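Local coordinates for protein phosphoglycerate dehydrogenase (PDB 3EVT) that probably catalyses the NAD-dependent oxidation of 3-phosphoglycerate to 3-phosphohydroxypyruvate, at residues F64-S69 with F289-A294. Sequence-based numbering, arbitrary orientation.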
loop_
_atom_site.group_PDB
_atom_site.type_symbol
_atom_site.label_atom_id
_atom_site.label_comp_id
_atom_site.label_asym_id
_atom_site.label_seq_id
_atom_site.Cartn_x
_atom_site.Cartn_y
_atom_site.Cartn_z
ATOM N N PHE A 64 -16.349 11.844 -21.231
ATOM C CA PHE A 64 -15.857 10.676 -20.498
ATOM C C PHE A 64 -16.916 9.575 -20.508
ATOM O O PHE A 64 -18.012 9.799 -20.049
ATOM C CB PHE A 64 -15.436 11.108 -19.054
ATOM C CG PHE A 64 -15.293 9.952 -18.025
ATOM C CD1 PHE A 64 -14.651 8.751 -18.349
ATOM C CD2 PHE A 64 -15.740 10.136 -16.710
ATOM C CE1 PHE A 64 -14.503 7.712 -17.388
ATOM C CE2 PHE A 64 -15.590 9.141 -15.723
ATOM C CZ PHE A 64 -14.997 7.903 -16.070
ATOM N N VAL A 65 -16.588 8.387 -21.048
ATOM C CA VAL A 65 -17.463 7.188 -20.878
ATOM C C VAL A 65 -16.838 6.154 -19.922
ATOM O O VAL A 65 -15.709 5.722 -20.110
ATOM C CB VAL A 65 -17.778 6.507 -22.230
ATOM C CG1 VAL A 65 -18.596 5.226 -22.016
ATOM C CG2 VAL A 65 -18.550 7.453 -23.126
ATOM N N GLN A 66 -17.555 5.776 -18.881
ATOM C CA GLN A 66 -17.106 4.694 -18.025
ATOM C C GLN A 66 -17.924 3.448 -18.349
ATOM O O GLN A 66 -19.104 3.407 -18.011
ATOM C CB GLN A 66 -17.330 5.034 -16.531
ATOM C CG GLN A 66 -17.041 3.863 -15.599
ATOM C CD GLN A 66 -15.555 3.648 -15.317
ATOM O OE1 GLN A 66 -14.851 4.591 -14.877
ATOM N NE2 GLN A 66 -15.051 2.400 -15.564
ATOM N N VAL A 67 -17.312 2.417 -18.937
ATOM C CA VAL A 67 -18.031 1.144 -19.134
ATOM C C VAL A 67 -17.896 0.242 -17.901
ATOM O O VAL A 67 -16.911 0.350 -17.159
ATOM C CB VAL A 67 -17.651 0.460 -20.482
ATOM C CG1 VAL A 67 -18.102 1.358 -21.593
ATOM C CG2 VAL A 67 -16.130 0.293 -20.636
ATOM N N ILE A 68 -18.905 -0.593 -17.642
ATOM C CA ILE A 68 -18.928 -1.364 -16.408
ATOM C C ILE A 68 -18.653 -2.827 -16.637
ATOM O O ILE A 68 -19.165 -3.667 -15.923
ATOM C CB ILE A 68 -20.231 -1.199 -15.637
ATOM C CG1 ILE A 68 -21.410 -1.114 -16.619
ATOM C CG2 ILE A 68 -20.184 0.071 -14.757
ATOM C CD1 ILE A 68 -22.245 -2.420 -16.759
ATOM N N SER A 69 -17.808 -3.120 -17.617
ATOM C CA SER A 69 -17.246 -4.446 -17.759
ATOM C C SER A 69 -15.916 -4.272 -18.486
ATOM O O SER A 69 -15.706 -3.230 -19.090
ATOM C CB SER A 69 -18.223 -5.318 -18.540
ATOM O OG SER A 69 -18.852 -4.537 -19.547
ATOM N N PHE A 289 -18.869 0.557 -8.794
ATOM C CA PHE A 289 -19.209 1.960 -8.529
ATOM C C PHE A 289 -18.037 2.819 -8.033
ATOM O O PHE A 289 -17.847 3.922 -8.543
ATOM C CB PHE A 289 -20.401 2.113 -7.579
ATOM C CG PHE A 289 -20.779 3.566 -7.339
ATOM C CD1 PHE A 289 -21.434 4.303 -8.334
ATOM C CD2 PHE A 289 -20.437 4.205 -6.150
ATOM C CE1 PHE A 289 -21.781 5.674 -8.145
ATOM C CE2 PHE A 289 -20.768 5.597 -5.941
ATOM C CZ PHE A 289 -21.432 6.326 -6.943
ATOM N N PRO A 290 -17.232 2.319 -7.056
ATOM C CA PRO A 290 -16.050 3.101 -6.618
ATOM C C PRO A 290 -15.081 3.426 -7.766
ATOM O O PRO A 290 -14.398 4.467 -7.709
ATOM C CB PRO A 290 -15.357 2.165 -5.633
ATOM C CG PRO A 290 -16.443 1.287 -5.089
ATOM C CD PRO A 290 -17.401 1.084 -6.258
ATOM N N ILE A 291 -15.010 2.542 -8.776
ATOM C CA ILE A 291 -14.197 2.825 -9.964
ATOM C C ILE A 291 -14.682 4.098 -10.689
ATOM O O ILE A 291 -13.905 5.017 -10.894
ATOM C CB ILE A 291 -14.037 1.615 -10.940
ATOM C CG1 ILE A 291 -13.241 0.496 -10.259
ATOM C CG2 ILE A 291 -13.264 2.039 -12.220
ATOM C CD1 ILE A 291 -13.273 -0.879 -11.030
ATOM N N PHE A 292 -15.955 4.146 -11.039
ATOM C CA PHE A 292 -16.603 5.359 -11.561
ATOM C C PHE A 292 -16.479 6.591 -10.628
ATOM O O PHE A 292 -16.056 7.637 -11.068
ATOM C CB PHE A 292 -18.100 5.123 -11.816
ATOM C CG PHE A 292 -18.783 6.348 -12.332
ATOM C CD1 PHE A 292 -18.382 6.896 -13.561
ATOM C CD2 PHE A 292 -19.755 6.985 -11.582
ATOM C CE1 PHE A 292 -18.968 8.050 -14.028
ATOM C CE2 PHE A 292 -20.338 8.148 -12.026
ATOM C CZ PHE A 292 -19.958 8.681 -13.237
ATOM N N ALA A 293 -16.832 6.444 -9.360
ATOM C CA ALA A 293 -16.720 7.531 -8.381
ATOM C C ALA A 293 -15.311 8.157 -8.358
ATOM O O ALA A 293 -15.156 9.403 -8.376
ATOM C CB ALA A 293 -17.132 7.025 -6.947
ATOM N N ALA A 294 -14.285 7.310 -8.385
ATOM C CA ALA A 294 -12.876 7.814 -8.431
ATOM C C ALA A 294 -12.514 8.456 -9.752
ATOM O O ALA A 294 -11.946 9.553 -9.763
ATOM C CB ALA A 294 -11.879 6.694 -8.094
#
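Gln-66 meets Phe-292 through its aliphatic part: CB lies 3.7 Å from CD1 of the ring, and CG packs beside the same ring carbon. The methylenes suit an aromatic neighbour, while the amide beyond them supplies polar groups inside a buried contact. With CG anti to the backbone N (chi1 173°), Gln-66 extends from strand 64-66 toward helix 284-302; the likewise anti CG of Phe-292 (179°) lays CD1 and CE1 of its ring against Gln-66 and Phe-64. The glutamine chain then bends at chi2, and its amide stands nearly perpendicular to the ring. NE2 reaches back to Val-67 O in a fairly straight 3.2 Å hydrogen bond and also bonds to Asn-89 O, while OE1 accepts from Asn-295 ND2 on the helix. A leucine in place of Gln-66 would probably leave Asn-295 ND2 and the carbonyls of Val-67 and Asn-89 without this amide as a partner. Against the amide, the branched Ile-291 offers its CG2 methyl, 3.8 Å from NE2, as apolar cover. Two residues back along the strand, Phe-64 brings ring atom CE2 to 3.9 Å from CE1 of Phe-292, whose ring also stacks with Tyr-45 of the adjacent strand. Helix 284-302 thus packs on the parallel sheet of the domain other than the NAD-binding Rossmann domain, consistent with this family's two-domain architecture, one buried amide linking it to the segments just after strands 64-66 and 86-88.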